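Long-range contact in leukocyte-associated immunoglobulin-like receptor 1 (Mus musculus, PDB 4ESK), which acts as an inhibitory cell-surface receptor that restrains natural killer cells, B-cells and T-cells by recruiting the phosphatases PTPN6 and PTPN11: residues T75-C80 with T94-V99. Sequence-based numbering, arbitrary orientation.
Sequences TGHYSC and TLELKV
Gly-76 and Leu-97, and two positions along Tyr-78 and Leu-95, form hydrogen-bonded pairs of antiparallel strands, each with two backbone bonds; the shortest joins Tyr-78 N to Leu-95 O at 2.7 Å. Between them His-77 and Glu-96 make a non-hydrogen-bonded pair. Beyond the Gly-76/Leu-97 pair a side chain takes over: Thr-75 OG1 lies anti to its own carbonyl carbon (chi1 -62°) and accepts the N-H of Val-99 at 3.0 Å, nearly straight at 166°. A water 2.7 Å from Thr-75 OG1 also accepts a hydrogen bond from Lys-98 NZ, while the threonine methyl CG2 rests 3.7 Å from Lys-98 CD. A valine in place of this threonine would probably leave the Val-99 N-H without its acceptor and the water without one of its partners. These segments belong to the F and G strands of the immunoglobulin domain, the hairpin whose first strand carries Cys-80, disulfide-bonded to Cys-30 of the facing sheet. Apolar packing on the Tyr-78 side brings Leu-97 CD1 obliquely to 3.7 Å from Tyr-78 CE2, the two side chains crossing at about a right angle; the phenol OH is hydrogen-bonded to Ile-74 O. On the other face, Glu-96 runs alongside His-77, its CG over the imidazole in a CH-pi contact 4.2 Å from the ring centroid, and its OE1 is hydrogen-bonded to Ser-17 OG. Thr-94 CG2 lies at the edge of that ring, 4.2 Å from His-77 CD2, and packs 3.8 Å from His-77 CB.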
ATOM      1  N   THR A  75       7.213   5.268  -9.604  1.00 18.90           N
ATOM      2  CA  THR A  75       7.537   6.404  -8.741  1.00 18.58           C
ATOM      3  C   THR A  75       6.305   7.226  -8.358  1.00 19.70           C
ATOM      4  O   THR A  75       5.508   7.610  -9.229  1.00 19.49           O
ATOM      5  CB  THR A  75       8.621   7.293  -9.380  1.00 19.19           C
ATOM      6  OG1 THR A  75       9.815   6.517  -9.528  1.00 18.33           O
ATOM      7  CG2 THR A  75       8.912   8.539  -8.554  1.00 18.95           C
ATOM      8  N   GLY A  76       6.131   7.474  -7.054  1.00 17.90           N
ATOM      9  CA  GLY A  76       4.979   8.223  -6.562  1.00 17.76           C
ATOM     10  C   GLY A  76       4.646   8.012  -5.090  1.00 16.79           C
ATOM     11  O   GLY A  76       5.398   7.343  -4.376  1.00 14.57           O
ATOM     12  N   HIS A  77       3.514   8.592  -4.668  1.00 16.35           N
ATOM     13  CA  HIS A  77       3.032   8.547  -3.281  1.00 16.52           C
ATOM     14  C   HIS A  77       1.858   7.620  -3.177  1.00 16.73           C
ATOM     15  O   HIS A  77       0.910   7.726  -3.978  1.00 16.43           O
ATOM     16  CB  HIS A  77       2.609   9.935  -2.816  1.00 17.75           C
ATOM     17  CG  HIS A  77       3.768  10.889  -2.632  1.00 20.45           C
ATOM     18  ND1 HIS A  77       4.327  11.552  -3.666  1.00 23.43           N
ATOM     19  CD2 HIS A  77       4.475  11.268  -1.497  1.00 22.89           C
ATOM     20  CE1 HIS A  77       5.346  12.319  -3.219  1.00 23.07           C
ATOM     21  NE2 HIS A  77       5.443  12.148  -1.893  1.00 24.63           N
ATOM     22  N   TYR A  78       1.888   6.730  -2.187  1.00 14.78           N
ATOM     23  CA  TYR A  78       0.922   5.658  -2.081  1.00 13.91           C
ATOM     24  C   TYR A  78       0.249   5.651  -0.727  1.00 14.00           C
ATOM     25  O   TYR A  78       0.891   5.913   0.287  1.00 13.20           O
ATOM     26  CB  TYR A  78       1.601   4.311  -2.253  1.00 14.23           C
ATOM     27  CG  TYR A  78       2.105   4.038  -3.660  1.00 14.67           C
ATOM     28  CD1 TYR A  78       1.356   3.284  -4.553  1.00 14.82           C
ATOM     29  CD2 TYR A  78       3.327   4.547  -4.080  1.00 15.21           C
ATOM     30  CE1 TYR A  78       1.811   3.024  -5.840  1.00 15.93           C
ATOM     31  CE2 TYR A  78       3.794   4.298  -5.367  1.00 15.72           C
ATOM     32  CZ  TYR A  78       3.040   3.536  -6.226  1.00 15.52           C
ATOM     33  OH  TYR A  78       3.522   3.277  -7.486  1.00 16.91           O
ATOM     34  N   SER A  79      -1.048   5.349  -0.739  1.00 13.36           N
ATOM     35  CA  SER A  79      -1.788   5.125   0.492  0.50 13.29           C
ATOM     36  C   SER A  79      -2.861   4.068   0.249  1.00 13.64           C
ATOM     37  O   SER A  79      -3.310   3.852  -0.908  1.00 13.54           O
ATOM     38  CB  SER A  79      -2.397   6.430   0.992  0.50 13.40           C
ATOM     39  OG  SER A  79      -3.290   6.963   0.041  0.50 12.91           O
ATOM     40  N   CYS A  80      -3.254   3.377   1.317  1.00 12.51           N
ATOM     41  CA  CYS A  80      -4.331   2.386   1.235  1.00 13.05           C
ATOM     42  C   CYS A  80      -5.642   3.037   1.704  1.00 13.13           C
ATOM     43  O   CYS A  80      -5.655   3.727   2.708  1.00 12.85           O
ATOM     44  CB  CYS A  80      -4.025   1.186   2.139  1.00 13.36           C
ATOM     45  SG  CYS A  80      -2.531   0.247   1.684  1.00 14.95           S
ATOM     46  N   THR A  94       0.782   7.924   4.132  1.00 11.93           N
ATOM     47  CA  THR A  94       1.282   7.935   2.778  1.00 12.85           C
ATOM     48  C   THR A  94       2.768   7.580   2.759  1.00 12.82           C
ATOM     49  O   THR A  94       3.539   8.101   3.577  1.00 14.25           O
ATOM     50  CB  THR A  94       1.075   9.310   2.163  1.00 14.00           C
ATOM     51  OG1 THR A  94      -0.320   9.624   2.190  1.00 16.05           O
ATOM     52  CG2 THR A  94       1.554   9.316   0.742  1.00 14.33           C
ATOM     53  N   LEU A  95       3.152   6.693   1.847  1.00 12.61           N
ATOM     54  CA  LEU A  95       4.539   6.336   1.624  1.00 13.29           C
ATOM     55  C   LEU A  95       4.954   6.760   0.225  1.00 14.36           C
ATOM     56  O   LEU A  95       4.171   6.694  -0.719  1.00 14.85           O
ATOM     57  CB  LEU A  95       4.772   4.843   1.778  1.00 12.78           C
ATOM     58  CG  LEU A  95       4.495   4.259   3.180  1.00 12.62           C
ATOM     59  CD1 LEU A  95       4.670   2.743   3.152  1.00 12.63           C
ATOM     60  CD2 LEU A  95       5.454   4.876   4.183  1.00 13.38           C
ATOM     61  N   GLU A  96       6.219   7.122   0.094  1.00 14.60           N
ATOM     62  CA  GLU A  96       6.774   7.554  -1.187  1.00 15.26           C
ATOM     63  C   GLU A  96       7.712   6.496  -1.723  1.00 15.18           C
ATOM     64  O   GLU A  96       8.565   5.985  -0.979  1.00 13.76           O
ATOM     65  CB  GLU A  96       7.527   8.862  -1.001  1.00 17.84           C
ATOM     66  CG  GLU A  96       8.192   9.354  -2.270  1.00 19.76           C
ATOM     67  CD  GLU A  96       8.913  10.668  -2.104  1.00 22.41           C
ATOM     68  OE1 GLU A  96       9.337  11.036  -0.974  1.00 24.85           O
ATOM     69  OE2 GLU A  96       9.074  11.340  -3.145  1.00 25.05           O
ATOM     70  N   LEU A  97       7.551   6.145  -3.002  1.00 14.77           N
ATOM     71  CA  LEU A  97       8.520   5.296  -3.686  1.00 15.78           C
ATOM     72  C   LEU A  97       9.247   6.081  -4.750  1.00 17.66           C
ATOM     73  O   LEU A  97       8.624   6.851  -5.474  1.00 17.83           O
ATOM     74  CB  LEU A  97       7.868   4.121  -4.367  1.00 16.06           C
ATOM     75  CG  LEU A  97       7.033   3.213  -3.491  1.00 16.63           C
ATOM     76  CD1 LEU A  97       6.551   2.082  -4.364  1.00 15.62           C
ATOM     77  CD2 LEU A  97       7.872   2.695  -2.321  1.00 16.60           C
ATOM     78  N   LYS A  98      10.553   5.854  -4.851  1.00 17.81           N
ATOM     79  CA  LYS A  98      11.341   6.418  -5.932  1.00 20.25           C
ATOM     80  C   LYS A  98      12.101   5.276  -6.598  1.00 20.52           C
ATOM     81  O   LYS A  98      12.891   4.564  -5.958  1.00 19.56           O
ATOM     82  CB  LYS A  98      12.266   7.535  -5.420  1.00 21.85           C
ATOM     83  CG  LYS A  98      13.244   8.075  -6.477  1.00 25.02           C
ATOM     84  CD  LYS A  98      12.527   8.510  -7.755  1.00 26.39           C
ATOM     85  CE  LYS A  98      13.485   9.045  -8.828  1.00 28.13           C
ATOM     86  NZ  LYS A  98      12.757   9.902  -9.814  1.00 28.76           N
ATOM     87  N   VAL A  99      11.808   5.065  -7.882  1.00 20.67           N
ATOM     88  CA  VAL A  99      12.392   3.976  -8.647  1.00 22.02           C
ATOM     89  C   VAL A  99      13.634   4.534  -9.334  1.00 25.40           C
ATOM     90  O   VAL A  99      13.570   5.590  -9.958  1.00 25.94           O
ATOM     91  CB  VAL A  99      11.404   3.384  -9.684  1.00 22.85           C
ATOM     92  CG1 VAL A  99      12.077   2.284 -10.514  1.00 21.86           C
ATOM     93  CG2 VAL A  99      10.183   2.822  -8.968  1.00 22.31           C
TER
HETATM   94  O   HOH W   1      11.455   7.680 -11.338  1.00 37.67           O